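Local coordinates for protein nuclear RNA export factor 2, Panoramix fusion (Drosophila melanogaster, PDB 6OPF) that acts with Panoramix, Piwi and Nxt1 as an effector of cotranscriptional transposon silencing in the ovary, and may take part in nuclear mRNA export, at residues T30-E35 and K45-K50; D12-L17 and W38-A43. All coordinates share one frame; numbering follows the deposited sequence.

Contact 1 (T30-E35 and K45-K50); sequences TSIVEE and KLFIQK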
ATOM      1  N   THR D  30      -9.103 -12.345  -4.409  1.00 24.15           N
ATOM      2  CA  THR D  30      -7.767 -11.940  -4.834  1.00 24.41           C
ATOM      3  C   THR D  30      -6.734 -13.000  -4.486  1.00 26.97           C
ATOM      4  O   THR D  30      -5.871 -13.332  -5.309  1.00 30.48           O
ATOM      5  CB  THR D  30      -7.398 -10.605  -4.182  1.00 28.18           C
ATOM      6  OG1 THR D  30      -8.422  -9.640  -4.460  1.00 31.20           O
ATOM      7  CG2 THR D  30      -6.057 -10.111  -4.706  1.00 28.27           C
ATOM      8  N   SER D  31      -6.816 -13.550  -3.274  1.00 24.00           N
ATOM      9  CA  SER D  31      -5.853 -14.556  -2.836  1.00 24.27           C
ATOM     10  C   SER D  31      -5.912 -15.799  -3.707  1.00 24.80           C
ATOM     11  O   SER D  31      -4.872 -16.326  -4.107  1.00 24.38           O
ATOM     12  CB  SER D  31      -6.091 -14.910  -1.360  1.00 24.21           C
ATOM     13  OG  SER D  31      -6.055 -13.722  -0.578  1.00 28.73           O
ATOM     14  N   ILE D  32      -7.123 -16.272  -4.024  1.00 24.00           N
ATOM     15  CA  ILE D  32      -7.271 -17.488  -4.825  1.00 25.12           C
ATOM     16  C   ILE D  32      -6.825 -17.251  -6.263  1.00 27.87           C
ATOM     17  O   ILE D  32      -6.063 -18.044  -6.829  1.00 28.03           O
ATOM     18  CB  ILE D  32      -8.724 -18.014  -4.775  1.00 23.66           C
ATOM     19  CG1 ILE D  32      -9.089 -18.501  -3.368  1.00 26.34           C
ATOM     20  CG2 ILE D  32      -8.927 -19.120  -5.816  1.00 25.64           C
ATOM     21  CD1 ILE D  32     -10.549 -18.963  -3.212  1.00 26.29           C
ATOM     22  N   VAL D  33      -7.298 -16.163  -6.881  1.00 23.11           N
ATOM     23  CA  VAL D  33      -6.972 -15.917  -8.289  1.00 25.66           C
ATOM     24  C   VAL D  33      -5.476 -15.666  -8.459  1.00 31.53           C
ATOM     25  O   VAL D  33      -4.861 -16.125  -9.431  1.00 31.37           O
ATOM     26  CB  VAL D  33      -7.818 -14.750  -8.843  1.00 27.02           C
ATOM     27  CG1 VAL D  33      -7.371 -14.379 -10.255  1.00 30.30           C
ATOM     28  CG2 VAL D  33      -9.306 -15.092  -8.835  1.00 22.36           C
ATOM     29  N   GLU D  34      -4.859 -14.961  -7.501  1.00 29.63           N
ATOM     30  CA  GLU D  34      -3.418 -14.733  -7.560  1.00 33.08           C
ATOM     31  C   GLU D  34      -2.628 -16.011  -7.301  1.00 32.33           C
ATOM     32  O   GLU D  34      -1.600 -16.244  -7.950  1.00 30.92           O
ATOM     33  CB  GLU D  34      -3.012 -13.653  -6.567  1.00 31.71           C
ATOM     34  CG  GLU D  34      -3.301 -12.256  -7.090  1.00 38.78           C
ATOM     35  CD  GLU D  34      -2.830 -11.185  -6.144  1.00 41.84           C
ATOM     36  OE1 GLU D  34      -2.496 -11.542  -4.993  1.00 40.78           O
ATOM     37  OE2 GLU D  34      -2.785 -10.000  -6.556  1.00 48.71           O
ATOM     38  N   GLU D  35      -3.090 -16.854  -6.373  1.00 30.51           N
ATOM     39  CA  GLU D  35      -2.460 -18.162  -6.205  1.00 33.33           C
ATOM     40  C   GLU D  35      -2.511 -18.978  -7.493  1.00 34.81           C
ATOM     41  O   GLU D  35      -1.591 -19.754  -7.773  1.00 37.31           O
ATOM     42  CB  GLU D  35      -3.124 -18.940  -5.071  1.00 34.20           C
ATOM     43  CG  GLU D  35      -2.346 -20.182  -4.671  1.00 40.48           C
ATOM     44  CD  GLU D  35      -2.997 -20.966  -3.544  1.00 46.33           C
ATOM     45  OE1 GLU D  35      -2.943 -22.214  -3.594  1.00 44.42           O
ATOM     46  OE2 GLU D  35      -3.554 -20.337  -2.615  1.00 50.81           O
ATOM     47  N   LYS D  45     -10.690 -24.354  -9.524  1.00 30.21           N
ATOM     48  CA  LYS D  45     -10.332 -25.638  -8.934  1.00 33.92           C
ATOM     49  C   LYS D  45      -9.734 -25.471  -7.542  1.00 32.53           C
ATOM     50  O   LYS D  45      -9.997 -26.289  -6.643  1.00 27.98           O
ATOM     51  CB  LYS D  45      -9.371 -26.379  -9.863  1.00 34.85           C
ATOM     52  CG  LYS D  45     -10.103 -27.222 -10.914  1.00 33.59           C
ATOM     53  CD  LYS D  45      -9.132 -28.077 -11.706  1.00 35.55           C
ATOM     54  CE  LYS D  45      -8.777 -27.416 -13.033  1.00 43.81           C
ATOM     55  NZ  LYS D  45      -7.897 -28.279 -13.871  1.00 45.76           N
ATOM     56  N   LEU D  46      -8.910 -24.436  -7.351  1.00 32.36           N
ATOM     57  CA  LEU D  46      -8.389 -24.138  -6.020  1.00 31.39           C
ATOM     58  C   LEU D  46      -9.518 -23.788  -5.067  1.00 29.68           C
ATOM     59  O   LEU D  46      -9.555 -24.262  -3.919  1.00 27.20           O
ATOM     60  CB  LEU D  46      -7.387 -22.987  -6.083  1.00 31.61           C
ATOM     61  CG  LEU D  46      -5.905 -23.330  -6.144  1.00 42.71           C
ATOM     62  CD1 LEU D  46      -5.103 -22.084  -6.500  1.00 39.61           C
ATOM     63  CD2 LEU D  46      -5.430 -23.934  -4.820  1.00 40.04           C
ATOM     64  N   PHE D  47     -10.438 -22.931  -5.523  1.00 25.82           N
ATOM     65  CA  PHE D  47     -11.620 -22.607  -4.736  1.00 25.81           C
ATOM     66  C   PHE D  47     -12.309 -23.872  -4.245  1.00 26.51           C
ATOM     67  O   PHE D  47     -12.587 -24.022  -3.047  1.00 27.27           O
ATOM     68  CB  PHE D  47     -12.584 -21.766  -5.571  1.00 26.38           C
ATOM     69  CG  PHE D  47     -13.964 -21.708  -5.006  1.00 26.82           C
ATOM     70  CD1 PHE D  47     -14.177 -21.202  -3.728  1.00 24.99           C
ATOM     71  CD2 PHE D  47     -15.049 -22.158  -5.748  1.00 25.69           C
ATOM     72  CE1 PHE D  47     -15.448 -21.138  -3.199  1.00 28.62           C
ATOM     73  CE2 PHE D  47     -16.334 -22.094  -5.235  1.00 27.45           C
ATOM     74  CZ  PHE D  47     -16.540 -21.590  -3.960  1.00 28.56           C
ATOM     75  N   ILE D  48     -12.576 -24.805  -5.165  1.00 26.71           N
ATOM     76  CA  ILE D  48     -13.283 -26.032  -4.805  1.00 29.03           C
ATOM     77  C   ILE D  48     -12.470 -26.850  -3.804  1.00 28.97           C
ATOM     78  O   ILE D  48     -13.019 -27.386  -2.833  1.00 30.11           O
ATOM     79  CB  ILE D  48     -13.610 -26.855  -6.065  1.00 31.29           C
ATOM     80  CG1 ILE D  48     -14.643 -26.129  -6.927  1.00 31.27           C
ATOM     81  CG2 ILE D  48     -14.107 -28.243  -5.674  1.00 31.20           C
ATOM     82  CD1 ILE D  48     -14.692 -26.626  -8.339  1.00 33.13           C
ATOM     83  N   GLN D  49     -11.159 -26.967  -4.035  1.00 30.06           N
ATOM     84  CA  GLN D  49     -10.283 -27.675  -3.103  1.00 32.15           C
ATOM     85  C   GLN D  49     -10.288 -27.019  -1.727  1.00 34.91           C
ATOM     86  O   GLN D  49     -10.509 -27.687  -0.707  1.00 34.41           O
ATOM     87  CB  GLN D  49      -8.852 -27.724  -3.660  1.00 33.73           C
ATOM     88  CG  GLN D  49      -7.827 -28.396  -2.732  1.00 36.63           C
ATOM     89  CD  GLN D  49      -7.225 -27.446  -1.692  1.00 46.28           C
ATOM     90  OE1 GLN D  49      -6.510 -26.498  -2.033  1.00 44.62           O
ATOM     91  NE2 GLN D  49      -7.508 -27.705  -0.415  1.00 41.51           N
ATOM     92  N   LYS D  50     -10.002 -25.711  -1.679  1.00 27.54           N
ATOM     93  CA  LYS D  50     -10.016 -24.982  -0.416  1.00 31.93           C
ATOM     94  C   LYS D  50     -11.340 -25.165   0.309  1.00 32.90           C
ATOM     95  O   LYS D  50     -11.362 -25.418   1.520  1.00 30.99           O
ATOM     96  CB  LYS D  50      -9.747 -23.495  -0.650  1.00 31.34           C
ATOM     97  CG  LYS D  50      -8.279 -23.112  -0.645  1.00 35.42           C
ATOM     98  CD  LYS D  50      -8.068 -21.646  -1.019  1.00 35.45           C
ATOM     99  CE  LYS D  50      -6.678 -21.406  -1.599  1.00 36.83           C
ATOM    100  NZ  LYS D  50      -5.593 -22.010  -0.754  1.00 43.71           N
TER

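Contact 2 (D12-L17 and W38-A43); sequences DHKLLL and WDFERA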
ATOM      1  N   ASP D  12      -8.778  -6.965 -13.330  1.00 36.33           N
ATOM      2  CA  ASP D  12      -9.901  -6.589 -12.480  1.00 40.41           C
ATOM      3  C   ASP D  12     -11.206  -7.193 -12.974  1.00 36.40           C
ATOM      4  O   ASP D  12     -12.032  -7.631 -12.168  1.00 34.36           O
ATOM      5  CB  ASP D  12     -10.036  -5.071 -12.388  1.00 42.42           C
ATOM      6  CG  ASP D  12     -10.839  -4.649 -11.162  1.00 52.61           C
ATOM      7  OD1 ASP D  12     -10.496  -5.101 -10.039  1.00 52.51           O
ATOM      8  OD2 ASP D  12     -11.827  -3.893 -11.322  1.00 56.53           O
ATOM      9  N   HIS D  13     -11.424  -7.202 -14.291  1.00 38.46           N
ATOM     10  CA  HIS D  13     -12.638  -7.818 -14.811  1.00 34.97           C
ATOM     11  C   HIS D  13     -12.649  -9.323 -14.560  1.00 35.02           C
ATOM     12  O   HIS D  13     -13.718  -9.908 -14.339  1.00 35.28           O
ATOM     13  CB  HIS D  13     -12.789  -7.490 -16.298  1.00 36.69           C
ATOM     14  CG  HIS D  13     -13.258  -6.091 -16.541  1.00 41.72           C
ATOM     15  ND1 HIS D  13     -12.390  -5.032 -16.708  1.00 45.65           N
ATOM     16  CD2 HIS D  13     -14.505  -5.566 -16.589  1.00 42.83           C
ATOM     17  CE1 HIS D  13     -13.082  -3.920 -16.880  1.00 47.35           C
ATOM     18  NE2 HIS D  13     -14.368  -4.216 -16.810  1.00 48.12           N
ATOM     19  N   LYS D  14     -11.480  -9.958 -14.576  1.00 31.88           N
ATOM     20  CA  LYS D  14     -11.385 -11.362 -14.192  1.00 30.32           C
ATOM     21  C   LYS D  14     -11.782 -11.564 -12.728  1.00 33.55           C
ATOM     22  O   LYS D  14     -12.570 -12.466 -12.397  1.00 30.50           O
ATOM     23  CB  LYS D  14      -9.958 -11.840 -14.443  1.00 34.87           C
ATOM     24  CG  LYS D  14      -9.774 -13.312 -14.698  1.00 39.08           C
ATOM     25  CD  LYS D  14      -8.321 -13.587 -15.017  1.00 35.35           C
ATOM     26  CE  LYS D  14      -8.110 -13.726 -16.511  1.00 41.85           C
ATOM     27  NZ  LYS D  14      -6.755 -14.226 -16.870  1.00 40.07           N
ATOM     28  N   LEU D  15     -11.231 -10.738 -11.834  1.00 34.00           N
ATOM     29  CA  LEU D  15     -11.559 -10.834 -10.412  1.00 30.25           C
ATOM     30  C   LEU D  15     -13.047 -10.601 -10.184  1.00 29.95           C
ATOM     31  O   LEU D  15     -13.671 -11.290  -9.372  1.00 24.10           O
ATOM     32  CB  LEU D  15     -10.731  -9.820  -9.623  1.00 26.20           C
ATOM     33  CG  LEU D  15      -9.219 -10.065  -9.572  1.00 26.45           C
ATOM     34  CD1 LEU D  15      -8.517  -8.890  -8.911  1.00 30.20           C
ATOM     35  CD2 LEU D  15      -8.944 -11.329  -8.788  1.00 26.40           C
ATOM     36  N   LEU D  16     -13.636  -9.645 -10.916  1.00 27.77           N
ATOM     37  CA  LEU D  16     -15.072  -9.396 -10.819  1.00 28.44           C
ATOM     38  C   LEU D  16     -15.869 -10.616 -11.254  1.00 25.23           C
ATOM     39  O   LEU D  16     -16.881 -10.960 -10.633  1.00 26.96           O
ATOM     40  CB  LEU D  16     -15.470  -8.185 -11.668  1.00 29.06           C
ATOM     41  CG  LEU D  16     -15.119  -6.800 -11.128  1.00 36.09           C
ATOM     42  CD1 LEU D  16     -15.702  -5.716 -12.040  1.00 42.77           C
ATOM     43  CD2 LEU D  16     -15.597  -6.636  -9.682  1.00 37.64           C
ATOM     44  N   LEU D  17     -15.426 -11.278 -12.317  1.00 27.22           N
ATOM     45  CA  LEU D  17     -16.119 -12.467 -12.790  1.00 26.33           C
ATOM     46  C   LEU D  17     -15.981 -13.605 -11.789  1.00 24.16           C
ATOM     47  O   LEU D  17     -16.969 -14.258 -11.435  1.00 22.36           O
ATOM     48  CB  LEU D  17     -15.566 -12.886 -14.148  1.00 29.57           C
ATOM     49  CG  LEU D  17     -16.058 -14.221 -14.700  1.00 27.23           C
ATOM     50  CD1 LEU D  17     -17.563 -14.147 -14.836  1.00 31.90           C
ATOM     51  CD2 LEU D  17     -15.415 -14.493 -16.047  1.00 36.48           C
ATOM     52  N   TRP D  38      -3.543 -16.132 -12.089  1.00 37.98           N
ATOM     53  CA  TRP D  38      -4.560 -15.485 -12.912  1.00 36.37           C
ATOM     54  C   TRP D  38      -5.168 -16.416 -13.949  1.00 36.61           C
ATOM     55  O   TRP D  38      -5.869 -15.947 -14.860  1.00 37.89           O
ATOM     56  CB  TRP D  38      -4.008 -14.219 -13.573  1.00 37.95           C
ATOM     57  CG  TRP D  38      -3.591 -13.272 -12.519  1.00 38.46           C
ATOM     58  CD1 TRP D  38      -2.387 -13.227 -11.877  1.00 40.30           C
ATOM     59  CD2 TRP D  38      -4.417 -12.286 -11.899  1.00 40.69           C
ATOM     60  NE1 TRP D  38      -2.398 -12.233 -10.920  1.00 41.52           N
ATOM     61  CE2 TRP D  38      -3.637 -11.643 -10.913  1.00 41.97           C
ATOM     62  CE3 TRP D  38      -5.739 -11.869 -12.092  1.00 39.47           C
ATOM     63  CZ2 TRP D  38      -4.137 -10.599 -10.126  1.00 41.22           C
ATOM     64  CZ3 TRP D  38      -6.236 -10.830 -11.306  1.00 38.31           C
ATOM     65  CH2 TRP D  38      -5.436 -10.209 -10.339  1.00 37.85           C
ATOM     66  N   ASP D  39      -4.947 -17.724 -13.820  1.00 36.23           N
ATOM     67  CA  ASP D  39      -5.611 -18.701 -14.671  1.00 40.16           C
ATOM     68  C   ASP D  39      -6.977 -19.006 -14.080  1.00 35.67           C
ATOM     69  O   ASP D  39      -7.078 -19.561 -12.974  1.00 35.95           O
ATOM     70  CB  ASP D  39      -4.797 -19.984 -14.820  1.00 41.44           C
ATOM     71  CG  ASP D  39      -5.411 -20.936 -15.839  1.00 45.34           C
ATOM     72  OD1 ASP D  39      -5.098 -20.790 -17.043  1.00 53.31           O
ATOM     73  OD2 ASP D  39      -6.233 -21.794 -15.453  1.00 42.15           O
ATOM     74  N   PHE D  40      -8.021 -18.653 -14.826  1.00 32.46           N
ATOM     75  CA  PHE D  40      -9.375 -18.762 -14.304  1.00 35.12           C
ATOM     76  C   PHE D  40      -9.737 -20.208 -13.973  1.00 33.47           C
ATOM     77  O   PHE D  40     -10.387 -20.474 -12.956  1.00 30.60           O
ATOM     78  CB  PHE D  40     -10.366 -18.180 -15.308  1.00 32.58           C
ATOM     79  CG  PHE D  40     -11.648 -17.759 -14.694  1.00 34.05           C
ATOM     80  CD1 PHE D  40     -11.800 -16.479 -14.188  1.00 33.54           C
ATOM     81  CD2 PHE D  40     -12.707 -18.646 -14.602  1.00 34.66           C
ATOM     82  CE1 PHE D  40     -12.989 -16.089 -13.612  1.00 32.22           C
ATOM     83  CE2 PHE D  40     -13.897 -18.265 -14.028  1.00 32.96           C
ATOM     84  CZ  PHE D  40     -14.040 -16.988 -13.526  1.00 30.02           C
ATOM     85  N   GLU D  41      -9.336 -21.155 -14.823  1.00 34.94           N
ATOM     86  CA  GLU D  41      -9.672 -22.554 -14.574  1.00 35.30           C
ATOM     87  C   GLU D  41      -8.968 -23.076 -13.327  1.00 32.64           C
ATOM     88  O   GLU D  41      -9.565 -23.799 -12.522  1.00 33.97           O
ATOM     89  CB  GLU D  41      -9.309 -23.400 -15.791  1.00 39.23           C
ATOM     90  CG  GLU D  41      -9.651 -24.870 -15.655  1.00 42.22           C
ATOM     91  CD  GLU D  41      -9.068 -25.713 -16.785  1.00 49.51           C
ATOM     92  OE1 GLU D  41      -8.524 -25.135 -17.755  1.00 45.64           O
ATOM     93  OE2 GLU D  41      -9.147 -26.957 -16.698  1.00 53.75           O
ATOM     94  N   ARG D  42      -7.692 -22.728 -13.158  1.00 30.47           N
ATOM     95  CA  ARG D  42      -6.972 -23.152 -11.961  1.00 32.89           C
ATOM     96  C   ARG D  42      -7.598 -22.552 -10.708  1.00 32.58           C
ATOM     97  O   ARG D  42      -7.707 -23.223  -9.669  1.00 33.18           O
ATOM     98  CB  ARG D  42      -5.497 -22.759 -12.083  1.00 36.30           C
ATOM     99  CG  ARG D  42      -4.566 -23.370 -11.031  1.00 41.98           C
ATOM    100  CD  ARG D  42      -3.124 -23.325 -11.516  1.00 44.07           C
ATOM    101  NE  ARG D  42      -3.057 -23.419 -12.977  1.00 52.69           N
ATOM    102  CZ  ARG D  42      -2.392 -22.568 -13.759  1.00 54.27           C
ATOM    103  NH1 ARG D  42      -1.726 -21.550 -13.224  1.00 50.73           N
ATOM    104  NH2 ARG D  42      -2.392 -22.730 -15.079  1.00 54.99           N
ATOM    105  N   ALA D  43      -8.047 -21.293 -10.797  1.00 33.01           N
ATOM    106  CA  ALA D  43      -8.621 -20.614  -9.638  1.00 31.71           C
ATOM    107  C   ALA D  43      -9.928 -21.266  -9.192  1.00 30.65           C
ATOM    108  O   ALA D  43     -10.173 -21.407  -7.988  1.00 29.65           O
ATOM    109  CB  ALA D  43      -8.837 -19.138  -9.949  1.00 25.50           C
TER

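Contact 1 (T30-E35 and K45-K50)
In the UBA-like TAP-C domain of the Nxf2 part of this fusion, helix 26-35 packs on helix 40-52 through Ile32, whose outer carbons touch Leu46, Phe47 and Lys50. These three carbons divide the work. The extended CG1-CD1 arm ends against the backbone of Phe47, with Ile32 CD1 lying 4.1 Å from Phe47 CA. Ile32 CG2, placed beside the carbonyl carbon by a chi1 of -67°, faces the CB of Leu46 at 4.2 Å. Ile32 CG1 lies beside the Lys50 methylenes, 4.1 Å from Lys50 CD, the two chains passing head to tail.

The two helical segments run at 123° to one another, and their axes approach to 9.8 Å, a steep crossing within the compact helical bundle of UBA-type domains. On the inner side, Ile32 and Phe47 also touch Phe18 and Thr22, respectively, of helix 8-22. The Phe47 side chain leads away from helix 26-35 and also meets Ala86 of the Panoramix part.

Toward the surface the apolar contact gives way to charge. Glu35 lies roughly perpendicular to Leu46, its chain extended, and both leucine methyls lie by the carboxylate; Leu46 CD2 comes within 3.3 Å of Glu35 OE1. The other oxygen, Glu35 OE2, meets Lys50 NZ at 3.2 Å in a salt bridge whose hydrogen bond is weak. The lysine reaches it from the opposite direction, with a bend at chi4 (-49°) setting the ammonium beside the carboxylate. Glu55 offers the same Lys50 NZ a long, weak ion pair.

Contact 2 (D12-L17 and W38-A43)
Lys14 and Trp38 are joined by the hydrogen bond of this contact, Lys14 NZ giving to Trp38 O over 2.8 Å. The approach lies close to the line of the carbonyl, with a C=O...N angle of 160°. Here, within the UBA-like TAP-C domain of the Nxf2 part, helix 8-22 meets the turn that leads into helix 40-52. The lysine chain is bent at chi3 (-100°), which swings its ammonium onto the carbonyl while its methylenes stay beside two aromatic rings: CD near the plane of the Trp38 indole, at its edge, and CG at the edge of the Phe40 ring, 3.8 Å from Phe40 CD1. The Lys14 carbonyl oxygen also lies at the edge of the phenyl ring, in its plane.

Two leucines complete the first shell. Leu15 meets the six-membered ring of the indole obliquely, its CG 3.5 Å from Trp38 CZ3 and its CD1 closest to CH2. Leu17 comes in square to Phe40 and brings its CG to 3.6 Å from Phe40 CZ. Thus the tryptophan and the phenylalanine each take one leucine, and Lys14 passes both.

Farther out, Lys11 makes a cation-pi contact with the Trp38 ring, and Val33 of helix 26-35 touches Trp38. Phe40 also packs on Ile93 of the fused Panoramix part.

Asp39, between the two aromatic residues, is the N-cap of helix 40-52. Its CB is directed away from segment 12-17 and lies over one face of the Arg42 guanidinium, toward its rim, and Asp39 OD2 accepts from Arg42 N at 2.9 Å through its anti lone pair.

Contacts 1 and 2 show how a small helical domain joins successive helix pairs around a shared helix: both use helix 40-52, contact 2 at its start and contact 1 farther along, and their centres lie 10 Å apart. Helix 26-35 is the bridge. Val33, the neighbour of Ile32, turns its CB away from segment 45-50 and sets it 3.6 Å from Leu15 CD2. Its carbonyl oxygen, Val33 O, probably accepts a hydrogen bond from Trp38 N at 3.0 Å, which would tie the end of helix 26-35 to the turn of contact 2. Ile32 CG2 also lies 3.4 Å from Ala43 O. Residues of the Panoramix helix 75-93 touch helix 40-52 beside both contacts.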